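Local coordinates for Lmo0325 protein (Listeria monocytogenes EGD-e, PDB 4RYK) that probably binds DNA as an Rgg-type transcriptional regulator, pairing a helix-turn-helix domain with an all-helical C-terminal domain, at residues I17-L23 and R59-P63; N250-G254 and Q269-I274; A273-W277 and A286-S290. All blocks are in the same frame, centred on the assembly; numbering follows the deposited sequence.

Interaction 1. Residues I17-L23 and R59-P63; sequences IRLSKGL and RIMVP
Ile17 and Leu23 meet Ile60 in the core of the helix-turn-helix domain, a fold of the XRE family. Helix 10-20 supplies the first segment and helix 50-60 the second. Both helices finish here in Schellman motifs, with positive phi at Gly22 and at Met61, a selenomethionine. No hydrogen bond links the two segments.

The apolar contacts come first. Ile60 places CG1 between its backbone N and carbonyl carbon (chi1 58°). This sends its two branches to different partners. CD1 meets CG2 of Ile17 at 3.8 Å, and the two isoleucine side chains cross at about a right angle. CG2 of Ile60 instead meets CD1 of Leu23 at 4.2 Å. CG2 of Ile17 also touches CG2 of Val62, 4.1 Å away. Val28 of helix 25-29 closes against Leu23 and Ile60.

Carbon-to-carbonyl contacts form the second group. CE of Lys21 lies 3.1 Å from Ile60 O, and CD1 of Leu23 lies 3.9 Å from Arg59 O. The Lys21 chain runs extended and then bends at its last torsion (chi4 -48°). Its NZ is taken by Glu163 and Thr160 of the second subunit, a salt bridge and a hydrogen bond. The second subunit therefore packs against the contact at Lys21. Arg59 O also accepts a bond from Gln112 of the second subunit.

Polar bonds within the first segment hold the helix end. Ser20 OG donates to Ile17 O, which also accepts from Lys21 N. Arg18 packs its CB near Ile60, and its guanidinium turns away to a salt bridge with Glu42. NH1 of Arg18 donates to Leu23 O at 2.8 Å, with the oxygen close to the guanidinium plane and an N-H...O angle of 148°.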
ATOM      1  N   ILE A  17     -16.802  17.084   0.569  1.00 35.77           N
ATOM      2  CA  ILE A  17     -16.534  16.152   1.647  1.00 35.12           C
ATOM      3  C   ILE A  17     -17.025  16.666   2.998  1.00 35.37           C
ATOM      4  O   ILE A  17     -17.664  15.938   3.769  1.00 33.05           O
ATOM      5  CB  ILE A  17     -15.038  15.789   1.751  1.00 35.14           C
ATOM      6  CG1 ILE A  17     -14.593  14.983   0.522  1.00 35.66           C
ATOM      7  CG2 ILE A  17     -14.803  14.955   2.989  1.00 37.16           C
ATOM      8  CD1 ILE A  17     -13.076  14.987   0.322  1.00 37.44           C
ATOM      9  N   ARG A  18     -16.697  17.917   3.271  1.00 33.93           N
ATOM     10  CA  ARG A  18     -17.190  18.584   4.461  1.00 36.41           C
ATOM     11  C   ARG A  18     -18.701  18.463   4.598  1.00 37.29           C
ATOM     12  O   ARG A  18     -19.207  18.056   5.661  1.00 37.64           O
ATOM     13  CB  ARG A  18     -16.767  20.067   4.460  1.00 36.52           C
ATOM     14  CG  ARG A  18     -17.365  20.842   5.586  1.00 37.94           C
ATOM     15  CD  ARG A  18     -16.955  22.294   5.576  1.00 38.46           C
ATOM     16  NE  ARG A  18     -17.554  23.077   4.512  1.00 39.58           N
ATOM     17  CZ  ARG A  18     -18.824  23.469   4.452  1.00 41.87           C
ATOM     18  NH1 ARG A  18     -19.706  23.092   5.373  1.00 42.23           N
ATOM     19  NH2 ARG A  18     -19.218  24.223   3.432  1.00 42.32           N
ATOM     20  N   LEU A  19     -19.419  18.772   3.523  1.00 37.44           N
ATOM     21  CA  LEU A  19     -20.852  18.653   3.543  1.00 39.86           C
ATOM     22  C   LEU A  19     -21.321  17.218   3.763  1.00 39.33           C
ATOM     23  O   LEU A  19     -22.293  17.003   4.522  1.00 38.17           O
ATOM     24  CB  LEU A  19     -21.501  19.242   2.287  1.00 41.29           C
ATOM     25  CG  LEU A  19     -21.364  20.763   2.253  1.00 44.96           C
ATOM     26  CD1 LEU A  19     -21.665  21.289   0.850  1.00 48.26           C
ATOM     27  CD2 LEU A  19     -22.321  21.409   3.264  1.00 45.67           C
ATOM     28  N   SER A  20     -20.638  16.234   3.190  1.00 36.96           N
ATOM     29  CA  SER A  20     -21.094  14.832   3.304  1.00 37.03           C
ATOM     30  C   SER A  20     -20.982  14.420   4.789  1.00 36.53           C
ATOM     31  O   SER A  20     -21.685  13.544   5.259  1.00 35.30           O
ATOM     32  CB  SER A  20     -20.245  13.887   2.417  1.00 37.42           C
ATOM     33  OG  SER A  20     -18.903  13.814   2.932  1.00 36.08           O
ATOM     34  N   LYS A  21     -20.088  15.064   5.525  1.00 36.25           N
ATOM     35  CA  LYS A  21     -19.873  14.702   6.939  1.00 37.68           C
ATOM     36  C   LYS A  21     -20.699  15.512   7.921  1.00 38.16           C
ATOM     37  O   LYS A  21     -20.641  15.265   9.136  1.00 39.32           O
ATOM     38  CB  LYS A  21     -18.375  14.824   7.285  1.00 35.76           C
ATOM     39  CG  LYS A  21     -17.516  13.809   6.515  1.00 37.51           C
ATOM     40  CD  LYS A  21     -16.110  13.790   7.059  1.00 37.09           C
ATOM     41  CE  LYS A  21     -15.138  12.971   6.227  1.00 40.64           C
ATOM     42  NZ  LYS A  21     -15.660  11.627   5.875  1.00 45.87           N
ATOM     43  N   GLY A  22     -21.488  16.444   7.400  1.00 39.46           N
ATOM     44  CA  GLY A  22     -22.306  17.308   8.212  1.00 41.97           C
ATOM     45  C   GLY A  22     -21.483  18.312   9.012  1.00 42.82           C
ATOM     46  O   GLY A  22     -21.923  18.720  10.071  1.00 39.74           O
ATOM     47  N   LEU A  23     -20.304  18.690   8.515  1.00 39.93           N
ATOM     48  CA  LEU A  23     -19.431  19.639   9.214  1.00 40.82           C
ATOM     49  C   LEU A  23     -19.651  21.061   8.763  1.00 42.20           C
ATOM     50  O   LEU A  23     -19.937  21.330   7.579  1.00 40.15           O
ATOM     51  CB  LEU A  23     -17.961  19.274   9.010  1.00 40.31           C
ATOM     52  CG  LEU A  23     -17.583  17.882   9.559  1.00 41.29           C
ATOM     53  CD1 LEU A  23     -16.249  17.429   9.009  1.00 40.99           C
ATOM     54  CD2 LEU A  23     -17.581  17.835  11.072  1.00 43.80           C
ATOM     55  N   ARG A  59      -8.992  18.439   9.744  1.00 38.63           N
ATOM     56  CA  ARG A  59     -10.312  18.792  10.261  1.00 39.32           C
ATOM     57  C   ARG A  59     -11.461  17.992   9.628  1.00 39.55           C
ATOM     58  O   ARG A  59     -12.568  17.918  10.200  1.00 42.97           O
ATOM     59  CB  ARG A  59     -10.548  20.280  10.054  1.00 39.15           C
ATOM     60  CG  ARG A  59      -9.657  21.176  10.886  1.00 41.47           C
ATOM     61  CD  ARG A  59     -10.195  21.289  12.300  1.00 45.57           C
ATOM     62  NE  ARG A  59      -9.333  22.149  13.064  1.00 46.55           N
ATOM     63  CZ  ARG A  59      -9.438  23.460  13.111  1.00 49.83           C
ATOM     64  NH1 ARG A  59     -10.377  24.106  12.445  1.00 52.65           N
ATOM     65  NH2 ARG A  59      -8.581  24.140  13.840  1.00 50.30           N
ATOM     66  N   ILE A  60     -11.249  17.435   8.439  1.00 37.33           N
ATOM     67  CA  ILE A  60     -12.277  16.625   7.819  1.00 35.72           C
ATOM     68  C   ILE A  60     -11.892  15.162   7.886  1.00 35.92           C
ATOM     69  O   ILE A  60     -12.641  14.327   7.394  1.00 35.01           O
ATOM     70  CB  ILE A  60     -12.623  17.062   6.380  1.00 37.56           C
ATOM     71  CG1 ILE A  60     -11.394  17.038   5.461  1.00 36.50           C
ATOM     72  CG2 ILE A  60     -13.190  18.470   6.340  1.00 37.71           C
ATOM     73  CD1 ILE A  60     -11.732  16.918   3.998  1.00 35.75           C
HETATM   74  N   MSE A  61     -10.766  14.839   8.562  1.00 35.30           N
HETATM   75  CA  MSE A  61     -10.326  13.452   8.746  1.00 36.33           C
HETATM   76  C   MSE A  61     -10.110  12.695   7.453  1.00 35.42           C
HETATM   77  O   MSE A  61     -10.555  11.538   7.283  1.00 37.28           O
HETATM   78  CB  MSE A  61     -11.366  12.728   9.580  1.00 41.75           C
HETATM   79  CG  MSE A  61     -11.063  12.987  11.040  1.00 56.97           C
HETATM   80 SE   MSE A  61     -12.436  14.259  11.537  1.00 74.97          SE
HETATM   81  CE  MSE A  61     -13.817  12.824  11.772  1.00 58.25           C
ATOM     82  N   VAL A  62      -9.440  13.336   6.520  1.00 33.72           N
ATOM     83  CA  VAL A  62      -9.080  12.680   5.290  1.00 36.11           C
ATOM     84  C   VAL A  62      -7.576  12.840   5.084  1.00 34.77           C
ATOM     85  O   VAL A  62      -7.143  13.941   4.908  1.00 34.01           O
ATOM     86  CB  VAL A  62      -9.825  13.306   4.099  1.00 35.07           C
ATOM     87  CG1 VAL A  62      -9.337  12.689   2.816  1.00 36.76           C
ATOM     88  CG2 VAL A  62     -11.331  13.075   4.225  1.00 38.26           C
ATOM     89  N   PRO A  63      -6.801  11.750   5.144  1.00 34.88           N
ATOM     90  CA  PRO A  63      -5.349  11.881   4.869  1.00 36.02           C
ATOM     91  C   PRO A  63      -5.124  12.363   3.452  1.00 36.23           C
ATOM     92  O   PRO A  63      -5.903  12.064   2.539  1.00 35.87           O
ATOM     93  CB  PRO A  63      -4.816  10.438   5.028  1.00 37.16           C
ATOM     94  CG  PRO A  63      -5.779   9.787   6.009  1.00 38.33           C
ATOM     95  CD  PRO A  63      -7.141  10.425   5.728  1.00 38.41           C
TER

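Interaction 2. Residues N250-G254 and Q269-I274; sequences NYYQG and QAKRAI
Tyr251 and Ala270 bring their CA atoms within 4.5 Å, the nearest CA pair across two antiparallel helical segments. The segment axes approach to 7.7 Å and make an angle of 157°. Gly254 has no side chain, and its CA lies 3.9 Å from CG of Gln269, at the close approach of the two backbones.

Gln269 lies across the neighbouring helix. Its chain bends at the second torsion (chi2 114°), which turns the amide toward the carbonyl of Asn250. NE2 of Gln269 donates to Asn250 O at 3.2 Å, with a bent N-H...O angle of 146°. The oxygen lies near the plane of the Gln269 amide. Asn250 O also takes the helical bond from Gly254 N, and the two donors arrive from opposite faces of the carbonyl plane. One helical carbonyl thus serves both its own helix and the next. Two waters join NE2 of Gln269 weakly to OD1 of Asn250.

The pair is an antiparallel helical hairpin of helix 243-259 and helix 263-279. It belongs to the Rgg C-terminal domain, a TPR-like array of helices.

On the other flank the contact is apolar. The Tyr251 ring presents CE2 to CB of Ala270 at 3.9 Å, while Ala270 O lies at the ring edge, near its plane. Tyr251 CB rests on CB of Ala273, also 3.9 Å away. The side chains of Tyr251 and Ile274 run side by side in the same direction, with CE2 of Tyr251 4.2 Å from CD1 of Ile274. Val292 and Leu293 of helix 283-300 pack on Tyr251. The amide of Asn250 turns to the dimer partner, where its ND2 bonds Glu279 O and its OD1 bonds His281 of the second subunit.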
ATOM      1  N   ASN A 250       9.939 -18.260  -0.647  1.00 38.17           N
ATOM      2  CA  ASN A 250       9.931 -19.701  -0.426  1.00 38.36           C
ATOM      3  C   ASN A 250      10.303 -20.462  -1.692  1.00 38.26           C
ATOM      4  O   ASN A 250      11.061 -21.440  -1.608  1.00 36.86           O
ATOM      5  CB  ASN A 250       8.587 -20.232   0.089  1.00 38.00           C
ATOM      6  CG  ASN A 250       8.343 -19.934   1.574  1.00 41.17           C
ATOM      7  OD1 ASN A 250       9.251 -19.575   2.322  1.00 44.34           O
ATOM      8  ND2 ASN A 250       7.098 -20.114   2.004  1.00 38.93           N
ATOM      9  N   TYR A 251       9.763 -20.035  -2.846  1.00 37.87           N
ATOM     10  CA  TYR A 251      10.134 -20.624  -4.113  1.00 39.74           C
ATOM     11  C   TYR A 251      11.668 -20.563  -4.353  1.00 41.58           C
ATOM     12  O   TYR A 251      12.318 -21.572  -4.617  1.00 41.82           O
ATOM     13  CB  TYR A 251       9.406 -19.963  -5.293  1.00 40.85           C
ATOM     14  CG  TYR A 251       9.897 -20.582  -6.574  1.00 41.78           C
ATOM     15  CD1 TYR A 251      10.998 -20.066  -7.234  1.00 44.32           C
ATOM     16  CD2 TYR A 251       9.291 -21.727  -7.086  1.00 41.78           C
ATOM     17  CE1 TYR A 251      11.503 -20.676  -8.385  1.00 43.61           C
ATOM     18  CE2 TYR A 251       9.765 -22.347  -8.216  1.00 44.85           C
ATOM     19  CZ  TYR A 251      10.881 -21.831  -8.870  1.00 48.60           C
ATOM     20  OH  TYR A 251      11.332 -22.476 -10.001  1.00 51.17           O
ATOM     21  N   TYR A 252      12.242 -19.377  -4.277  1.00 40.24           N
ATOM     22  CA  TYR A 252      13.686 -19.244  -4.528  1.00 41.51           C
ATOM     23  C   TYR A 252      14.599 -19.952  -3.501  1.00 41.15           C
ATOM     24  O   TYR A 252      15.673 -20.433  -3.864  1.00 41.71           O
ATOM     25  CB  TYR A 252      14.079 -17.766  -4.740  1.00 40.26           C
ATOM     26  CG  TYR A 252      13.557 -17.222  -6.054  1.00 41.05           C
ATOM     27  CD1 TYR A 252      13.981 -17.761  -7.269  1.00 43.95           C
ATOM     28  CD2 TYR A 252      12.664 -16.175  -6.095  1.00 40.34           C
ATOM     29  CE1 TYR A 252      13.512 -17.275  -8.478  1.00 44.28           C
ATOM     30  CE2 TYR A 252      12.171 -15.681  -7.307  1.00 40.46           C
ATOM     31  CZ  TYR A 252      12.575 -16.246  -8.483  1.00 44.61           C
ATOM     32  OH  TYR A 252      12.101 -15.769  -9.678  1.00 47.04           O
ATOM     33  N   GLN A 253      14.162 -20.072  -2.254  1.00 41.29           N
ATOM     34  CA  GLN A 253      14.925 -20.787  -1.223  1.00 41.29           C
ATOM     35  C   GLN A 253      14.954 -22.262  -1.641  1.00 44.05           C
ATOM     36  O   GLN A 253      15.987 -22.957  -1.528  1.00 43.01           O
ATOM     37  CB  GLN A 253      14.299 -20.602   0.159  1.00 43.71           C
ATOM     38  CG  GLN A 253      15.000 -21.337   1.297  1.00 48.63           C
ATOM     39  CD  GLN A 253      16.476 -20.957   1.423  1.00 52.58           C
ATOM     40  OE1 GLN A 253      16.799 -20.053   2.165  1.00 60.44           O
ATOM     41  NE2 GLN A 253      17.362 -21.602   0.648  1.00 53.23           N
ATOM     42  N   GLY A 254      13.836 -22.710  -2.213  1.00 43.65           N
ATOM     43  CA  GLY A 254      13.741 -24.061  -2.735  1.00 45.68           C
ATOM     44  C   GLY A 254      14.756 -24.307  -3.830  1.00 47.39           C
ATOM     45  O   GLY A 254      15.490 -25.277  -3.798  1.00 47.77           O
ATOM     46  N   GLN A 269       9.880 -27.754  -1.498  1.00 48.98           N
ATOM     47  CA  GLN A 269       9.568 -26.411  -1.108  1.00 47.47           C
ATOM     48  C   GLN A 269       9.097 -25.594  -2.302  1.00 46.01           C
ATOM     49  O   GLN A 269       8.168 -24.816  -2.185  1.00 41.45           O
ATOM     50  CB  GLN A 269      10.790 -25.776  -0.516  1.00 51.73           C
ATOM     51  CG  GLN A 269      10.663 -24.282  -0.326  1.00 54.48           C
ATOM     52  CD  GLN A 269      10.683 -23.900   1.102  1.00 52.46           C
ATOM     53  OE1 GLN A 269      10.338 -24.697   1.954  1.00 59.48           O
ATOM     54  NE2 GLN A 269      11.132 -22.693   1.378  1.00 53.59           N
ATOM     55  N   ALA A 270       9.771 -25.750  -3.432  1.00 45.38           N
ATOM     56  CA  ALA A 270       9.415 -25.044  -4.665  1.00 43.10           C
ATOM     57  C   ALA A 270       8.034 -25.460  -5.170  1.00 44.77           C
ATOM     58  O   ALA A 270       7.244 -24.620  -5.581  1.00 44.36           O
ATOM     59  CB  ALA A 270      10.461 -25.311  -5.744  1.00 44.13           C
ATOM     60  N   LYS A 271       7.766 -26.754  -5.175  1.00 44.71           N
ATOM     61  CA  LYS A 271       6.437 -27.273  -5.497  1.00 50.85           C
ATOM     62  C   LYS A 271       5.355 -26.772  -4.537  1.00 46.93           C
ATOM     63  O   LYS A 271       4.247 -26.528  -4.942  1.00 45.84           O
ATOM     64  CB  LYS A 271       6.456 -28.801  -5.493  1.00 56.76           C
ATOM     65  CG  LYS A 271       7.269 -29.395  -6.641  1.00 64.13           C
ATOM     66  CD  LYS A 271       6.455 -29.497  -7.930  1.00 71.45           C
ATOM     67  CE  LYS A 271       5.644 -30.796  -7.967  1.00 78.89           C
ATOM     68  NZ  LYS A 271       4.822 -30.950  -9.208  1.00 84.82           N
ATOM     69  N   ARG A 272       5.702 -26.610  -3.275  1.00 44.94           N
ATOM     70  CA  ARG A 272       4.745 -26.110  -2.312  1.00 46.46           C
ATOM     71  C   ARG A 272       4.406 -24.616  -2.603  1.00 43.64           C
ATOM     72  O   ARG A 272       3.252 -24.184  -2.483  1.00 40.76           O
ATOM     73  CB  ARG A 272       5.294 -26.309  -0.924  1.00 49.33           C
ATOM     74  CG  ARG A 272       4.488 -25.629   0.137  1.00 58.78           C
ATOM     75  CD  ARG A 272       3.455 -26.572   0.643  1.00 68.11           C
ATOM     76  NE  ARG A 272       2.258 -26.720  -0.170  1.00 76.77           N
ATOM     77  CZ  ARG A 272       1.163 -25.956  -0.096  1.00 87.22           C
ATOM     78  NH1 ARG A 272       0.114 -26.252  -0.858  1.00 88.00           N
ATOM     79  NH2 ARG A 272       1.100 -24.899   0.721  1.00 91.98           N
ATOM     80  N   ALA A 273       5.394 -23.829  -3.016  1.00 41.18           N
ATOM     81  CA  ALA A 273       5.121 -22.452  -3.342  1.00 39.33           C
ATOM     82  C   ALA A 273       4.157 -22.352  -4.545  1.00 39.72           C
ATOM     83  O   ALA A 273       3.201 -21.586  -4.514  1.00 38.08           O
ATOM     84  CB  ALA A 273       6.397 -21.706  -3.619  1.00 40.90           C
ATOM     85  N   ILE A 274       4.412 -23.130  -5.582  1.00 38.17           N
ATOM     86  CA  ILE A 274       3.530 -23.175  -6.737  1.00 40.68           C
ATOM     87  C   ILE A 274       2.093 -23.568  -6.366  1.00 42.21           C
ATOM     88  O   ILE A 274       1.134 -22.944  -6.822  1.00 42.07           O
ATOM     89  CB  ILE A 274       4.127 -24.140  -7.765  1.00 42.55           C
ATOM     90  CG1 ILE A 274       5.325 -23.467  -8.413  1.00 44.17           C
ATOM     91  CG2 ILE A 274       3.111 -24.597  -8.826  1.00 44.58           C
ATOM     92  CD1 ILE A 274       6.239 -24.439  -9.125  1.00 46.22           C
TER
HETATM   93  O   HOH W   1      12.384 -20.794   2.895  1.00 54.23           O
HETATM   94  O   HOH W   2      10.508 -21.768   4.573  1.00 67.22           O

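Interaction 3. Residues A273-W277 and A286-S290; sequences AIQTW and ADLYS
The six-membered ring of Trp277 stacks on one face of the Tyr289 ring. This is an offset stack, with centroids 4.4 Å apart and planes at 25°. CH2 of Trp277 sits 3.5 Å above the centre of the Tyr289 ring, while CZ3 lies closest to CG of Tyr289. The outer rim of the indole thus covers the phenol. Tyr251 also meets Tyr289, edge-to-face, and Phe244 meets Trp277 obliquely. The four rings form an aromatic cluster.

The contact joins helix 263-279 to helix 283-300, the next helix in the chain, as an antiparallel hairpin of the TPR-like Rgg C-terminal domain. The segment axes approach to 9.0 Å and make an angle of 159°. No hydrogen bond crosses between the segments, and the packing rests on aromatic and aliphatic groups.

Ala286 packs against helix 263-279, where its methyl meets a backbone oxygen. CB of Ala286 lies 3.6 Å from Ile274 O. The same methyl touches CB of Trp277 at 4.0 Å, at the root of the indole side chain.

Ile274 spreads its branches over the second helix. Its CG1 meets CB of Tyr289 at 4.0 Å, and CD1 reaches the backbone around Tyr289 O and Ser290 N. Leu293 of helix 283-300 also touches this isoleucine. The other branch, CG2 of Ile274, comes 3.7 Å from OG of Ser290.

That hydroxyl is turned back along its own helix, OG opposite the carbonyl carbon and beside the backbone N (chi1 -60°). Ser290 OG donates to Ala286 O at 2.9 Å, and Ser290 N reaches the same oxygen from the opposite face of its plane.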
ATOM      1  N   ALA A 273       5.394 -23.829  -3.016  1.00 41.18           N
ATOM      2  CA  ALA A 273       5.121 -22.452  -3.342  1.00 39.33           C
ATOM      3  C   ALA A 273       4.157 -22.352  -4.545  1.00 39.72           C
ATOM      4  O   ALA A 273       3.201 -21.586  -4.514  1.00 38.08           O
ATOM      5  CB  ALA A 273       6.397 -21.706  -3.619  1.00 40.90           C
ATOM      6  N   ILE A 274       4.412 -23.130  -5.582  1.00 38.17           N
ATOM      7  CA  ILE A 274       3.530 -23.175  -6.737  1.00 40.68           C
ATOM      8  C   ILE A 274       2.093 -23.568  -6.366  1.00 42.21           C
ATOM      9  O   ILE A 274       1.134 -22.944  -6.822  1.00 42.07           O
ATOM     10  CB  ILE A 274       4.127 -24.140  -7.765  1.00 42.55           C
ATOM     11  CG1 ILE A 274       5.325 -23.467  -8.413  1.00 44.17           C
ATOM     12  CG2 ILE A 274       3.111 -24.597  -8.826  1.00 44.58           C
ATOM     13  CD1 ILE A 274       6.239 -24.439  -9.125  1.00 46.22           C
ATOM     14  N   GLN A 275       1.950 -24.596  -5.549  1.00 42.35           N
ATOM     15  CA  GLN A 275       0.631 -25.016  -5.074  1.00 44.49           C
ATOM     16  C   GLN A 275      -0.046 -23.931  -4.263  1.00 42.78           C
ATOM     17  O   GLN A 275      -1.261 -23.799  -4.289  1.00 40.98           O
ATOM     18  CB  GLN A 275       0.794 -26.279  -4.228  1.00 50.31           C
ATOM     19  CG  GLN A 275      -0.465 -26.945  -3.695  1.00 57.86           C
ATOM     20  CD  GLN A 275      -1.517 -27.302  -4.738  1.00 67.07           C
ATOM     21  OE1 GLN A 275      -1.203 -27.665  -5.891  1.00 66.93           O
ATOM     22  NE2 GLN A 275      -2.805 -27.207  -4.321  1.00 70.79           N
ATOM     23  N   THR A 276       0.748 -23.166  -3.517  1.00 40.28           N
ATOM     24  CA  THR A 276       0.227 -22.105  -2.703  1.00 39.68           C
ATOM     25  C   THR A 276      -0.297 -21.004  -3.580  1.00 39.39           C
ATOM     26  O   THR A 276      -1.376 -20.479  -3.331  1.00 35.49           O
ATOM     27  CB  THR A 276       1.265 -21.561  -1.715  1.00 39.02           C
ATOM     28  OG1 THR A 276       1.625 -22.590  -0.784  1.00 39.04           O
ATOM     29  CG2 THR A 276       0.663 -20.430  -0.927  1.00 40.06           C
ATOM     30  N   TRP A 277       0.444 -20.635  -4.620  1.00 37.33           N
ATOM     31  CA  TRP A 277      -0.093 -19.651  -5.550  1.00 37.35           C
ATOM     32  C   TRP A 277      -1.434 -20.138  -6.152  1.00 39.01           C
ATOM     33  O   TRP A 277      -2.364 -19.327  -6.358  1.00 36.47           O
ATOM     34  CB  TRP A 277       0.880 -19.335  -6.681  1.00 38.63           C
ATOM     35  CG  TRP A 277       1.957 -18.356  -6.300  1.00 37.51           C
ATOM     36  CD1 TRP A 277       1.780 -17.141  -5.740  1.00 36.21           C
ATOM     37  CD2 TRP A 277       3.348 -18.506  -6.500  1.00 36.51           C
ATOM     38  NE1 TRP A 277       2.968 -16.525  -5.560  1.00 37.19           N
ATOM     39  CE2 TRP A 277       3.959 -17.361  -6.002  1.00 37.27           C
ATOM     40  CE3 TRP A 277       4.151 -19.534  -7.001  1.00 41.18           C
ATOM     41  CZ2 TRP A 277       5.330 -17.174  -6.035  1.00 36.39           C
ATOM     42  CZ3 TRP A 277       5.502 -19.369  -7.003  1.00 38.24           C
ATOM     43  CH2 TRP A 277       6.083 -18.184  -6.534  1.00 37.97           C
ATOM     44  N   ALA A 286       1.236 -19.161 -10.752  1.00 39.77           N
ATOM     45  CA  ALA A 286       1.630 -20.562 -10.545  1.00 39.12           C
ATOM     46  C   ALA A 286       2.148 -21.192 -11.834  1.00 40.07           C
ATOM     47  O   ALA A 286       3.073 -21.988 -11.801  1.00 42.16           O
ATOM     48  CB  ALA A 286       0.490 -21.395 -10.048  1.00 42.13           C
ATOM     49  N   ASP A 287       1.456 -20.917 -12.928  1.00 41.53           N
ATOM     50  CA  ASP A 287       1.779 -21.457 -14.253  1.00 45.87           C
ATOM     51  C   ASP A 287       3.139 -20.976 -14.700  1.00 44.66           C
ATOM     52  O   ASP A 287       3.962 -21.746 -15.182  1.00 45.55           O
ATOM     53  CB  ASP A 287       0.773 -20.955 -15.302  1.00 50.10           C
ATOM     54  CG  ASP A 287      -0.615 -21.616 -15.178  1.00 55.43           C
ATOM     55  OD1 ASP A 287      -0.728 -22.660 -14.517  1.00 60.23           O
ATOM     56  OD2 ASP A 287      -1.604 -21.086 -15.755  1.00 61.14           O
ATOM     57  N   LEU A 288       3.365 -19.687 -14.522  1.00 42.94           N
ATOM     58  CA  LEU A 288       4.639 -19.136 -14.885  1.00 48.28           C
ATOM     59  C   LEU A 288       5.778 -19.752 -14.091  1.00 46.55           C
ATOM     60  O   LEU A 288       6.807 -20.121 -14.670  1.00 47.91           O
ATOM     61  CB  LEU A 288       4.619 -17.633 -14.757  1.00 51.72           C
ATOM     62  CG  LEU A 288       5.973 -17.049 -15.076  1.00 64.99           C
ATOM     63  CD1 LEU A 288       6.319 -17.190 -16.574  1.00 73.55           C
ATOM     64  CD2 LEU A 288       6.027 -15.602 -14.599  1.00 68.63           C
ATOM     65  N   TYR A 289       5.604 -19.930 -12.786  1.00 42.28           N
ATOM     66  CA  TYR A 289       6.686 -20.491 -11.974  1.00 43.44           C
ATOM     67  C   TYR A 289       6.899 -21.958 -12.241  1.00 44.51           C
ATOM     68  O   TYR A 289       8.010 -22.416 -12.031  1.00 44.25           O
ATOM     69  CB  TYR A 289       6.506 -20.273 -10.454  1.00 43.65           C
ATOM     70  CG  TYR A 289       7.063 -18.950 -10.061  1.00 45.08           C
ATOM     71  CD1 TYR A 289       6.293 -17.831 -10.131  1.00 44.97           C
ATOM     72  CD2 TYR A 289       8.388 -18.813  -9.698  1.00 49.85           C
ATOM     73  CE1 TYR A 289       6.805 -16.600  -9.828  1.00 47.69           C
ATOM     74  CE2 TYR A 289       8.913 -17.585  -9.397  1.00 49.87           C
ATOM     75  CZ  TYR A 289       8.106 -16.489  -9.469  1.00 50.55           C
ATOM     76  OH  TYR A 289       8.584 -15.262  -9.182  1.00 51.66           O
ATOM     77  N   SER A 290       5.850 -22.693 -12.635  1.00 43.67           N
ATOM     78  CA  SER A 290       6.021 -24.068 -13.137  1.00 49.41           C
ATOM     79  C   SER A 290       6.961 -24.175 -14.322  1.00 49.24           C
ATOM     80  O   SER A 290       7.695 -25.129 -14.417  1.00 52.44           O
ATOM     81  CB  SER A 290       4.699 -24.663 -13.586  1.00 51.68           C
ATOM     82  OG  SER A 290       3.868 -24.652 -12.456  1.00 62.01           O
TER

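Interactions 2 and 3 are one continuous piece of packing, with centres about 8 Å apart. They share Ala273 and Ile274 on helix 263-279, which follows helix 243-259 and precedes helix 283-300 in the chain; the three helices pack on one another. Their rings also meet directly: CD1 of Tyr251 is 3.8 Å from CD2 of Tyr289. Interaction 1 belongs to the helix-turn-helix part of the chain. Its centre is about 47 Å from that of interaction 2 and about 45 Å from that of interaction 3. Interactions 1 and 2 both touch the second subunit. The glycan pocket, Thr30 to Ser34, lies near interaction 1: the Arg59 side chain is about 7 Å from the bound glucose and bonds Thr30 O.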